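Local atomic coordinates of dehydrogenase (Sinorhizobium meliloti, PDB entry 3UOE), a protein that probably works as an oxidoreductase of the LDH2/MDH2 (malate/L-lactate dehydrogenase) family. Residues G154-V159 with I184-A189; A165-F170 with I241-D246; Q174-T179 with L268-N273; H191-D196 with A323-G328. One frame throughout, in Å; residues are numbered along the deposited sequence.

Contacts 1 and 4, centres 10 Å apart, belong to the same mixed sheet: contact 1 pairs two of its strands, and contact 4 lays the turn leading into helix 327-339 against strand 193-197, an edge strand of the sheet within this chain. Contacts 2 and 3, centres 11 Å apart, share the loop joining strands 156-161 and 182-186, and fasten it to segments before and after helix 246-264 in sequence. Contacts 1 and 3 are buried, 2 and 4 only partly. Paired backbone bonds knit contacts 1 and 2, one crosses contact 4, and contact 3 rests on an alanine methyl and a proline ring against peptide groups, with Glu257 bonding both backbones. All four touch the second subunit.

Contact 1 of 4, residues G154-V159 with I184-A189; sequences GLIGIV and IGIPAA
Pro187 lays its ring against the backbone of Gly154 and Leu155, with CG 3.3 Å from Gly154 C and CD 3.1 Å from Leu155 O. Past the strand end, proline has no N-H to extend the ladder, and its ring packs there instead. Ile156 crosses it at about a right angle; with chi1 at -74° its CG1 stands beside the backbone N and comes 4.1 Å from Pro187 CD. Replacing this proline by alanine removes CG and CD, which would probably open a gap over the Gly154-Leu155 peptide and leave Ile156 CG1 with less to lean on. Gly154, whose positive phi suits a glycine, is the C-prime residue of a Schellman motif that closes helix 144-152. Beyond it the chain enters the mixed sheet, where strands 156-161 and 182-186 run antiparallel. Gly157 and Gly185 form the hydrogen-bonded pair: Gly157 N reaches Gly185 O at 3.0 Å, and Gly185 N meets Gly157 O at 2.7 Å, nearly straight at 171°. Ile158 and Ile184 make the adjoining non-hydrogen-bonded pair, CG1 of Ile158 lying 4.4 Å from CG2 of Ile184. Leu259 and Ala255 of the second subunit pack on this patch, against Ile156, Ile184 and Ile186.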
loop_
_atom_site.group_PDB
_atom_site.type_symbol
_atom_site.label_atom_id
_atom_site.label_comp_id
_atom_site.label_asym_id
_atom_site.label_seq_id
_atom_site.Cartn_x
_atom_site.Cartn_y
_atom_site.Cartn_z
ATOM N N GLY A 154 -13.779 -9.354 -12.154
ATOM C CA GLY A 154 -14.690 -8.606 -11.312
ATOM C C GLY A 154 -14.312 -8.637 -9.843
ATOM O O GLY A 154 -15.141 -8.364 -8.983
ATOM N N LEU A 155 -13.055 -8.962 -9.553
ATOM C CA LEU A 155 -12.575 -8.970 -8.174
ATOM C C LEU A 155 -11.597 -7.835 -7.881
ATOM O O LEU A 155 -10.969 -7.292 -8.781
ATOM C CB LEU A 155 -11.915 -10.308 -7.850
ATOM C CG LEU A 155 -12.810 -11.535 -8.004
ATOM C CD1 LEU A 155 -11.964 -12.812 -8.032
ATOM C CD2 LEU A 155 -13.882 -11.580 -6.908
ATOM N N ILE A 156 -11.482 -7.479 -6.609
ATOM C CA ILE A 156 -10.407 -6.605 -6.151
ATOM C C ILE A 156 -9.200 -7.478 -5.843
ATOM O O ILE A 156 -9.307 -8.444 -5.081
ATOM C CB ILE A 156 -10.796 -5.854 -4.866
ATOM C CG1 ILE A 156 -11.797 -4.736 -5.178
ATOM C CG2 ILE A 156 -9.551 -5.323 -4.163
ATOM C CD1 ILE A 156 -12.692 -4.349 -3.972
ATOM N N GLY A 157 -8.064 -7.151 -6.452
ATOM C CA GLY A 157 -6.851 -7.927 -6.274
ATOM C C GLY A 157 -5.705 -7.069 -5.768
ATOM O O GLY A 157 -5.396 -6.025 -6.350
ATOM N N ILE A 158 -5.086 -7.506 -4.676
ATOM C CA ILE A 158 -3.951 -6.812 -4.092
ATOM C C ILE A 158 -2.774 -7.771 -4.057
ATOM O O ILE A 158 -2.887 -8.889 -3.535
ATOM C CB ILE A 158 -4.287 -6.315 -2.679
ATOM C CG1 ILE A 158 -5.515 -5.403 -2.748
ATOM C CG2 ILE A 158 -3.084 -5.606 -2.030
ATOM C CD1 ILE A 158 -5.942 -4.852 -1.422
ATOM N N VAL A 159 -1.655 -7.348 -4.644
ATOM C CA VAL A 159 -0.524 -8.240 -4.841
ATOM C C VAL A 159 0.768 -7.608 -4.357
ATOM O O VAL A 159 1.001 -6.416 -4.573
ATOM C CB VAL A 159 -0.369 -8.617 -6.313
ATOM C CG1 VAL A 159 0.379 -9.939 -6.439
ATOM C CG2 VAL A 159 -1.729 -8.704 -6.978
ATOM N N ILE A 184 -2.531 -3.102 -7.274
ATOM C CA ILE A 184 -3.937 -3.100 -6.886
ATOM C C ILE A 184 -4.859 -3.049 -8.106
ATOM O O ILE A 184 -4.820 -2.104 -8.891
ATOM C CB ILE A 184 -4.262 -1.939 -5.923
ATOM C CG1 ILE A 184 -3.379 -2.015 -4.676
ATOM C CG2 ILE A 184 -5.735 -1.965 -5.525
ATOM C CD1 ILE A 184 -3.586 -0.863 -3.698
ATOM N N GLY A 185 -5.680 -4.082 -8.267
ATOM C CA GLY A 185 -6.643 -4.127 -9.355
ATOM C C GLY A 185 -8.060 -3.927 -8.848
ATOM O O GLY A 185 -8.491 -4.576 -7.892
ATOM N N ILE A 186 -8.794 -3.025 -9.485
ATOM C CA ILE A 186 -10.156 -2.745 -9.058
ATOM C C ILE A 186 -11.092 -2.711 -10.257
ATOM O O ILE A 186 -10.853 -1.977 -11.218
ATOM C CB ILE A 186 -10.242 -1.429 -8.248
ATOM C CG1 ILE A 186 -9.289 -1.491 -7.040
ATOM C CG2 ILE A 186 -11.659 -1.186 -7.794
ATOM C CD1 ILE A 186 -9.305 -0.268 -6.146
ATOM N N PRO A 187 -12.153 -3.537 -10.222
ATOM C CA PRO A 187 -13.091 -3.527 -11.349
ATOM C C PRO A 187 -13.661 -2.129 -11.565
ATOM O O PRO A 187 -14.061 -1.442 -10.621
ATOM C CB PRO A 187 -14.192 -4.497 -10.900
ATOM C CG PRO A 187 -13.528 -5.401 -9.916
ATOM C CD PRO A 187 -12.467 -4.582 -9.232
ATOM N N ALA A 188 -13.660 -1.705 -12.816
ATOM C CA ALA A 188 -14.314 -0.474 -13.219
ATOM C C ALA A 188 -15.255 -0.931 -14.310
ATOM O O ALA A 188 -15.409 -2.132 -14.503
ATOM C CB ALA A 188 -13.304 0.514 -13.745
ATOM N N ALA A 189 -15.898 -0.019 -15.023
ATOM C CA ALA A 189 -16.815 -0.464 -16.073
ATOM C C ALA A 189 -16.032 -1.266 -17.103
ATOM O O ALA A 189 -15.781 -2.458 -16.929
ATOM C CB ALA A 189 -17.511 0.715 -16.728
#

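Contact 2 of 4, residues A165-F170 with I241-D246; sequences ALVHPF and IAPFGD
With chi1 at 60°, CG of His168 is held between its own backbone N and carbonyl carbon, which brings the imidazole over Ile241 O and beside Ala242 and Pro243. Phe170 takes the extended course instead, chi1 -178°, and Phe170 CE1 is 3.6 Å from Asp246 CB. Ile241 O lies over one face of the imidazole, offset toward the rim and 3.4 Å from His168 CD2, while NE2 comes 3.7 Å from Ala242 CB. The ring's turn is fixed by ND1, which donates to Pro169 O at 2.8 Å; the oxygen lies near the ring plane, but the donor stands well above the carbonyl plane. A leucine in its place has no N-H to give, so Pro169 O would probably be left without this donor and the side chain without what fixes its turn. A single bridge joins the backbones around Val167 and Ile241: Ile241 N bonds Leu166 O at 2.8 Å, and His168 N bonds Ile241 O at 2.8 Å. Leu166 and Val167 both face Ile177 in a classic beta bulge. Branched Val167 sets CG1 3.3 Å from Ile241 O. With that methyl and one imidazole face close by, this carbonyl's main partner is a backbone N-H.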
loop_
_atom_site.group_PDB
_atom_site.type_symbol
_atom_site.label_atom_id
_atom_site.label_comp_id
_atom_site.label_asym_id
_atom_site.label_seq_id
_atom_site.Cartn_x
_atom_site.Cartn_y
_atom_site.Cartn_z
ATOM N N ALA A 165 17.755 -7.793 -1.122
ATOM C CA ALA A 165 17.985 -6.478 -0.547
ATOM C C ALA A 165 18.654 -5.578 -1.583
ATOM O O ALA A 165 19.818 -5.773 -1.927
ATOM C CB ALA A 165 18.858 -6.603 0.704
ATOM N N LEU A 166 17.918 -4.597 -2.091
ATOM C CA LEU A 166 18.450 -3.722 -3.127
ATOM C C LEU A 166 18.253 -2.251 -2.805
ATOM O O LEU A 166 18.813 -1.383 -3.479
ATOM C CB LEU A 166 17.789 -4.034 -4.469
ATOM C CG LEU A 166 18.067 -5.442 -4.993
ATOM C CD1 LEU A 166 17.112 -5.791 -6.130
ATOM C CD2 LEU A 166 19.535 -5.582 -5.407
ATOM N N VAL A 167 17.479 -1.979 -1.763
ATOM C CA VAL A 167 16.991 -0.634 -1.486
ATOM C C VAL A 167 17.418 -0.212 -0.096
ATOM O O VAL A 167 17.259 -0.969 0.860
ATOM C CB VAL A 167 15.443 -0.607 -1.544
ATOM C CG1 VAL A 167 14.891 0.759 -1.121
ATOM C CG2 VAL A 167 14.948 -1.008 -2.942
ATOM N N HIS A 168 17.952 0.993 0.042
ATOM C CA HIS A 168 18.331 1.450 1.375
ATOM C C HIS A 168 17.172 2.145 2.061
ATOM O O HIS A 168 16.298 2.687 1.401
ATOM C CB HIS A 168 19.565 2.359 1.338
ATOM C CG HIS A 168 19.389 3.603 0.531
ATOM N ND1 HIS A 168 18.596 4.655 0.940
ATOM C CD2 HIS A 168 19.948 3.987 -0.642
ATOM C CE1 HIS A 168 18.653 5.623 0.044
ATOM N NE2 HIS A 168 19.469 5.244 -0.928
ATOM N N PRO A 169 17.162 2.136 3.396
ATOM C CA PRO A 169 16.117 2.887 4.094
ATOM C C PRO A 169 16.304 4.378 3.854
ATOM O O PRO A 169 17.392 4.815 3.469
ATOM C CB PRO A 169 16.379 2.569 5.569
ATOM C CG PRO A 169 17.325 1.398 5.577
ATOM C CD PRO A 169 18.116 1.510 4.327
ATOM N N PHE A 170 15.250 5.149 4.078
ATOM C CA PHE A 170 15.370 6.591 4.103
ATOM C C PHE A 170 16.330 6.942 5.244
ATOM O O PHE A 170 16.175 6.451 6.360
ATOM C CB PHE A 170 13.992 7.219 4.316
ATOM C CG PHE A 170 13.999 8.717 4.314
ATOM C CD1 PHE A 170 14.097 9.422 3.126
ATOM C CD2 PHE A 170 13.910 9.425 5.503
ATOM C CE1 PHE A 170 14.113 10.808 3.123
ATOM C CE2 PHE A 170 13.916 10.818 5.508
ATOM C CZ PHE A 170 14.021 11.510 4.319
ATOM N N ILE A 241 19.501 1.303 -3.859
ATOM C CA ILE A 241 18.568 2.179 -4.532
ATOM C C ILE A 241 17.773 2.910 -3.469
ATOM O O ILE A 241 17.534 2.371 -2.391
ATOM C CB ILE A 241 17.619 1.364 -5.447
ATOM C CG1 ILE A 241 18.418 0.666 -6.553
ATOM C CG2 ILE A 241 16.546 2.250 -6.055
ATOM C CD1 ILE A 241 17.641 -0.418 -7.301
ATOM N N ALA A 242 17.384 4.144 -3.765
ATOM C CA ALA A 242 16.566 4.927 -2.844
ATOM C C ALA A 242 15.102 4.496 -2.918
ATOM O O ALA A 242 14.649 3.984 -3.943
ATOM C CB ALA A 242 16.700 6.417 -3.146
ATOM N N PRO A 243 14.364 4.679 -1.818
ATOM C CA PRO A 243 12.912 4.494 -1.829
ATOM C C PRO A 243 12.291 5.644 -2.608
ATOM O O PRO A 243 12.899 6.706 -2.693
ATOM C CB PRO A 243 12.540 4.648 -0.352
ATOM C CG PRO A 243 13.620 5.574 0.184
ATOM C CD PRO A 243 14.858 5.033 -0.477
ATOM N N PHE A 244 11.105 5.450 -3.166
ATOM C CA PHE A 244 10.388 6.580 -3.749
ATOM C C PHE A 244 9.685 7.298 -2.610
ATOM O O PHE A 244 9.481 6.716 -1.549
ATOM C CB PHE A 244 9.355 6.108 -4.770
ATOM C CG PHE A 244 7.981 5.963 -4.203
ATOM C CD1 PHE A 244 7.652 4.857 -3.437
ATOM C CD2 PHE A 244 7.018 6.941 -4.425
ATOM C CE1 PHE A 244 6.382 4.722 -2.905
ATOM C CE2 PHE A 244 5.751 6.817 -3.900
ATOM C CZ PHE A 244 5.426 5.702 -3.140
ATOM N N GLY A 245 9.332 8.560 -2.819
ATOM C CA GLY A 245 8.528 9.288 -1.856
ATOM C C GLY A 245 9.153 9.422 -0.481
ATOM O O GLY A 245 8.446 9.531 0.511
ATOM N N ASP A 246 10.481 9.408 -0.418
ATOM C CA ASP A 246 11.184 9.658 0.835
ATOM C C ASP A 246 10.719 8.748 1.988
ATOM O O ASP A 246 10.597 7.537 1.821
ATOM C CB ASP A 246 11.067 11.141 1.217
ATOM C CG ASP A 246 11.658 12.074 0.156
ATOM O OD1 ASP A 246 12.768 11.793 -0.356
ATOM O OD2 ASP A 246 11.013 13.100 -0.161
#

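Contact 3 of 4, residues Q174-T179 with L268-N273; sequences QALIGT and LAPDVN
The flat groups here are peptides, and the methyl of Ala269 lies to one side of two of them. Ala269 CB sits over the plane of the Ile177-Gly178 peptide, 3.6 Å from Gly178 N and 3.8 Å from Ile177 C, and it also approaches the Leu176 carbonyl, 3.4 Å from its O. Pro270 comes to that carbonyl from the same side of the Leu176-Ile177 peptide plane, with CD 3.5 Å from Leu176 O. The motif that presents these two residues is a 3-10 turn, 269-271, in the loop between helix 246-264 and strand 285-291. Asp271 N bonds Leu268 O, and Val272 N bonds Ala269 O. Facing it is the segment 174-179, where Leu176 and Ile177 both oppose Val167 in a classic beta bulge. The two segments share no direct hydrogen bond. Instead Glu257 of helix 246-264 spans them, OE1 taking Gly178 N and OE2 taking Ala269 N, which would hold the carboxylate between both backbones. Tyr306 of the second subunit bonds Leu176 O through its hydroxyl and packs on Pro270, so the carbonyl that Pro270 CD approaches has a polar partner. Alanine is small enough to lie on a peptide plane, and Gly178 suits its place because a CB there would point toward the alanine methyl. Proline suits the 3-10 turn because its ring fixes phi near -57° and its CD takes the place of an N-H. Leu176 CD2 touches Pro270 CG at 4.3 Å.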
loop_
_atom_site.group_PDB
_atom_site.type_symbol
_atom_site.label_atom_id
_atom_site.label_comp_id
_atom_site.label_asym_id
_atom_site.label_seq_id
_atom_site.Cartn_x
_atom_site.Cartn_y
_atom_site.Cartn_z
ATOM N N GLN A 174 22.685 1.566 2.982
ATOM C CA GLN A 174 22.924 0.145 2.739
ATOM C C GLN A 174 21.675 -0.519 2.193
ATOM O O GLN A 174 20.562 -0.209 2.621
ATOM C CB GLN A 174 23.324 -0.568 4.027
ATOM C CG GLN A 174 24.709 -0.265 4.491
ATOM C CD GLN A 174 25.097 -1.102 5.685
ATOM O OE1 GLN A 174 24.618 -0.879 6.795
ATOM N NE2 GLN A 174 25.979 -2.070 5.465
ATOM N N ALA A 175 21.875 -1.428 1.244
ATOM C CA ALA A 175 20.802 -2.244 0.697
ATOM C C ALA A 175 20.279 -3.204 1.766
ATOM O O ALA A 175 20.995 -4.108 2.183
ATOM C CB ALA A 175 21.311 -3.020 -0.502
ATOM N N LEU A 176 19.027 -3.023 2.192
ATOM C CA LEU A 176 18.479 -3.817 3.292
ATOM C C LEU A 176 17.025 -4.201 3.073
ATOM O O LEU A 176 16.465 -5.032 3.802
ATOM C CB LEU A 176 18.609 -3.047 4.605
ATOM C CG LEU A 176 20.038 -2.877 5.117
ATOM C CD1 LEU A 176 20.118 -1.784 6.186
ATOM C CD2 LEU A 176 20.585 -4.208 5.629
ATOM N N ILE A 177 16.424 -3.590 2.061
ATOM C CA ILE A 177 15.007 -3.761 1.772
ATOM C C ILE A 177 14.868 -4.139 0.295
ATOM O O ILE A 177 15.691 -3.733 -0.535
ATOM C CB ILE A 177 14.243 -2.438 2.074
ATOM C CG1 ILE A 177 14.459 -2.022 3.538
ATOM C CG2 ILE A 177 12.750 -2.551 1.743
ATOM C CD1 ILE A 177 14.130 -0.557 3.827
ATOM N N GLY A 178 13.840 -4.915 -0.036
ATOM C CA GLY A 178 13.621 -5.313 -1.416
ATOM C C GLY A 178 12.969 -4.204 -2.223
ATOM O O GLY A 178 12.564 -3.179 -1.659
ATOM N N THR A 179 12.862 -4.397 -3.538
ATOM C CA THR A 179 12.180 -3.418 -4.381
ATOM C C THR A 179 10.677 -3.390 -4.099
ATOM O O THR A 179 10.000 -2.409 -4.396
ATOM C CB THR A 179 12.449 -3.660 -5.880
ATOM O OG1 THR A 179 12.134 -5.015 -6.211
ATOM C CG2 THR A 179 13.910 -3.386 -6.211
ATOM N N LEU A 268 13.595 -12.408 5.020
ATOM C CA LEU A 268 13.788 -10.967 4.919
ATOM C C LEU A 268 14.861 -10.632 3.873
ATOM O O LEU A 268 15.822 -11.396 3.691
ATOM C CB LEU A 268 14.171 -10.382 6.275
ATOM C CG LEU A 268 13.095 -10.218 7.364
ATOM C CD1 LEU A 268 11.822 -9.558 6.835
ATOM C CD2 LEU A 268 12.796 -11.551 8.035
ATOM N N ALA A 269 14.697 -9.487 3.210
ATOM C CA ALA A 269 15.554 -9.083 2.087
ATOM C C ALA A 269 17.032 -9.436 2.200
ATOM O O ALA A 269 17.583 -10.027 1.273
ATOM C CB ALA A 269 15.385 -7.582 1.766
ATOM N N PRO A 270 17.687 -9.063 3.319
ATOM C CA PRO A 270 19.135 -9.318 3.397
ATOM C C PRO A 270 19.498 -10.801 3.193
ATOM O O PRO A 270 20.621 -11.101 2.792
ATOM C CB PRO A 270 19.498 -8.868 4.826
ATOM C CG PRO A 270 18.433 -7.879 5.202
ATOM C CD PRO A 270 17.177 -8.418 4.545
ATOM N N ASP A 271 18.565 -11.710 3.459
ATOM C CA ASP A 271 18.821 -13.139 3.295
ATOM C C ASP A 271 18.273 -13.669 1.985
ATOM O O ASP A 271 18.349 -14.875 1.718
ATOM C CB ASP A 271 18.191 -13.933 4.444
ATOM C CG ASP A 271 18.698 -13.491 5.796
ATOM O OD1 ASP A 271 17.871 -13.277 6.711
ATOM O OD2 ASP A 271 19.927 -13.333 5.928
ATOM N N VAL A 272 17.710 -12.785 1.170
ATOM C CA VAL A 272 17.021 -13.234 -0.034
ATOM C C VAL A 272 17.958 -13.392 -1.230
ATOM O O VAL A 272 18.771 -12.511 -1.512
ATOM C CB VAL A 272 15.843 -12.293 -0.393
ATOM C CG1 VAL A 272 15.275 -12.628 -1.778
ATOM C CG2 VAL A 272 14.758 -12.372 0.681
ATOM N N ASN A 273 17.858 -14.530 -1.914
ATOM C CA ASN A 273 18.540 -14.721 -3.200
ATOM C C ASN A 273 17.597 -15.402 -4.197
ATOM O O ASN A 273 16.392 -15.547 -3.944
ATOM C CB ASN A 273 19.778 -15.620 -3.075
ATOM C CG ASN A 273 20.497 -15.477 -1.754
ATOM O OD1 ASN A 273 20.406 -16.354 -0.882
ATOM N ND2 ASN A 273 21.245 -14.394 -1.604
#

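Contact 4 of 4, residues H191-D196 with A323-G328; sequences HPFVLD and AIPGDG
Pro192 enters the contact by its backbone, its O lying 4.3 Å from Pro325 O and bonded by Arg330 NH1. It leads into strand 193-197, one of the two outermost strands of the mixed sheet within this chain, which is met by a type II beta turn from Ile324 to Asp327 that opens helix 327-339. Phe193 comes next. Its CG is anti to the backbone N, chi1 169°, and the ring leans on the first two residues of the turn, with CE2 3.6 Å from Pro325 CG and CD2 3.9 Å from Ile324 CG2, a methyl at the ring's edge. A broad ring suits this place, since Leu258 of the second subunit packs on it as well. Val194 supplies the one backbone bond: its N donates to Pro325 O at 3.1 Å, nearly straight at 169°, though the donor stands well above the carbonyl plane. Leu195 then brings CD1 4.2 Å from Pro325 CB, so the proline is touched by side chains from two positions of the strand. Pro325 and Gly326 fit the central positions of a type II turn, glycine taking the positive phi of 110° at the N-cap. A side chain there would also press on Val194 N. Asp327 ties the turn and also forms a salt bridge with Arg311 NE through OD2; that same OD2 receives Ile324 N at 2.7 Å from above the carboxylate plane.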
loop_
_atom_site.group_PDB
_atom_site.type_symbol
_atom_site.label_atom_id
_atom_site.label_comp_id
_atom_site.label_asym_id
_atom_site.label_seq_id
_atom_site.Cartn_x
_atom_site.Cartn_y
_atom_site.Cartn_z
ATOM N N HIS A 191 -12.479 -0.707 -18.856
ATOM C CA HIS A 191 -11.110 -0.923 -18.420
ATOM C C HIS A 191 -10.945 -0.773 -16.912
ATOM O O HIS A 191 -11.386 0.220 -16.323
ATOM C CB HIS A 191 -10.177 0.030 -19.164
ATOM C CG HIS A 191 -10.315 -0.049 -20.650
ATOM N ND1 HIS A 191 -9.664 -0.999 -21.407
ATOM C CD2 HIS A 191 -11.052 0.685 -21.518
ATOM C CE1 HIS A 191 -9.981 -0.839 -22.680
ATOM N NE2 HIS A 191 -10.824 0.175 -22.774
ATOM N N PRO A 192 -10.291 -1.759 -16.286
ATOM C CA PRO A 192 -10.130 -1.774 -14.831
ATOM C C PRO A 192 -9.085 -0.779 -14.338
ATOM O O PRO A 192 -8.116 -0.483 -15.036
ATOM C CB PRO A 192 -9.656 -3.208 -14.531
ATOM C CG PRO A 192 -9.528 -3.908 -15.853
ATOM C CD PRO A 192 -9.607 -2.889 -16.938
ATOM N N PHE A 193 -9.292 -0.273 -13.128
ATOM C CA PHE A 193 -8.255 0.446 -12.413
ATOM C C PHE A 193 -7.120 -0.540 -12.110
ATOM O O PHE A 193 -7.347 -1.594 -11.514
ATOM C CB PHE A 193 -8.822 1.019 -11.115
ATOM C CG PHE A 193 -7.771 1.547 -10.171
ATOM C CD1 PHE A 193 -7.141 0.697 -9.263
ATOM C CD2 PHE A 193 -7.417 2.892 -10.187
ATOM C CE1 PHE A 193 -6.169 1.181 -8.385
ATOM C CE2 PHE A 193 -6.450 3.394 -9.308
ATOM C CZ PHE A 193 -5.820 2.536 -8.407
ATOM N N VAL A 194 -5.910 -0.215 -12.545
ATOM C CA VAL A 194 -4.774 -1.113 -12.340
ATOM C C VAL A 194 -3.529 -0.353 -11.889
ATOM O O VAL A 194 -2.855 0.286 -12.694
ATOM C CB VAL A 194 -4.436 -1.955 -13.612
ATOM C CG1 VAL A 194 -3.223 -2.841 -13.356
ATOM C CG2 VAL A 194 -5.634 -2.802 -14.039
ATOM N N LEU A 195 -3.236 -0.437 -10.592
ATOM C CA LEU A 195 -2.071 0.213 -10.009
ATOM C C LEU A 195 -0.973 -0.812 -9.771
ATOM O O LEU A 195 -1.238 -1.884 -9.233
ATOM C CB LEU A 195 -2.444 0.860 -8.677
ATOM C CG LEU A 195 -1.324 1.579 -7.920
ATOM C CD1 LEU A 195 -0.891 2.848 -8.656
ATOM C CD2 LEU A 195 -1.767 1.898 -6.495
ATOM N N ASP A 196 0.251 -0.473 -10.171
ATOM C CA ASP A 196 1.424 -1.327 -9.969
ATOM C C ASP A 196 2.632 -0.430 -9.736
ATOM O O ASP A 196 3.024 0.330 -10.610
ATOM C CB ASP A 196 1.661 -2.211 -11.198
ATOM C CG ASP A 196 2.806 -3.202 -11.008
ATOM O OD1 ASP A 196 3.345 -3.315 -9.881
ATOM O OD2 ASP A 196 3.163 -3.883 -11.995
ATOM N N ALA A 323 -4.729 11.137 -16.025
ATOM C CA ALA A 323 -4.876 9.729 -16.343
ATOM C C ALA A 323 -5.211 8.901 -15.098
ATOM O O ALA A 323 -4.901 9.304 -13.969
ATOM C CB ALA A 323 -3.622 9.216 -16.993
ATOM N N ILE A 324 -5.857 7.756 -15.320
ATOM C CA ILE A 324 -6.100 6.771 -14.279
ATOM C C ILE A 324 -5.072 5.645 -14.385
ATOM O O ILE A 324 -4.752 5.203 -15.492
ATOM C CB ILE A 324 -7.497 6.157 -14.430
ATOM C CG1 ILE A 324 -8.549 7.264 -14.565
ATOM C CG2 ILE A 324 -7.807 5.243 -13.258
ATOM C CD1 ILE A 324 -8.540 8.284 -13.434
ATOM N N PRO A 325 -4.541 5.183 -13.237
ATOM C CA PRO A 325 -3.562 4.087 -13.248
ATOM C C PRO A 325 -4.028 2.937 -14.126
ATOM O O PRO A 325 -5.121 2.398 -13.915
ATOM C CB PRO A 325 -3.506 3.659 -11.781
ATOM C CG PRO A 325 -3.745 4.940 -11.034
ATOM C CD PRO A 325 -4.753 5.721 -11.878
ATOM N N GLY A 326 -3.214 2.574 -15.113
ATOM C CA GLY A 326 -3.625 1.587 -16.096
ATOM C C GLY A 326 -3.870 2.139 -17.496
ATOM O O GLY A 326 -3.783 1.399 -18.472
ATOM N N ASP A 327 -4.177 3.429 -17.607
ATOM C CA ASP A 327 -4.352 4.057 -18.923
ATOM C C ASP A 327 -3.068 4.000 -19.747
ATOM O O ASP A 327 -3.063 3.530 -20.890
ATOM C CB ASP A 327 -4.784 5.523 -18.791
ATOM C CG ASP A 327 -6.183 5.673 -18.221
ATOM O OD1 ASP A 327 -6.955 4.685 -18.224
ATOM O OD2 ASP A 327 -6.508 6.791 -17.770
ATOM N N GLY A 328 -1.981 4.495 -19.171
ATOM C CA GLY A 328 -0.720 4.543 -19.884
ATOM C C GLY A 328 -0.313 3.175 -20.402
ATOM O O GLY A 328 -0.006 3.013 -21.582
#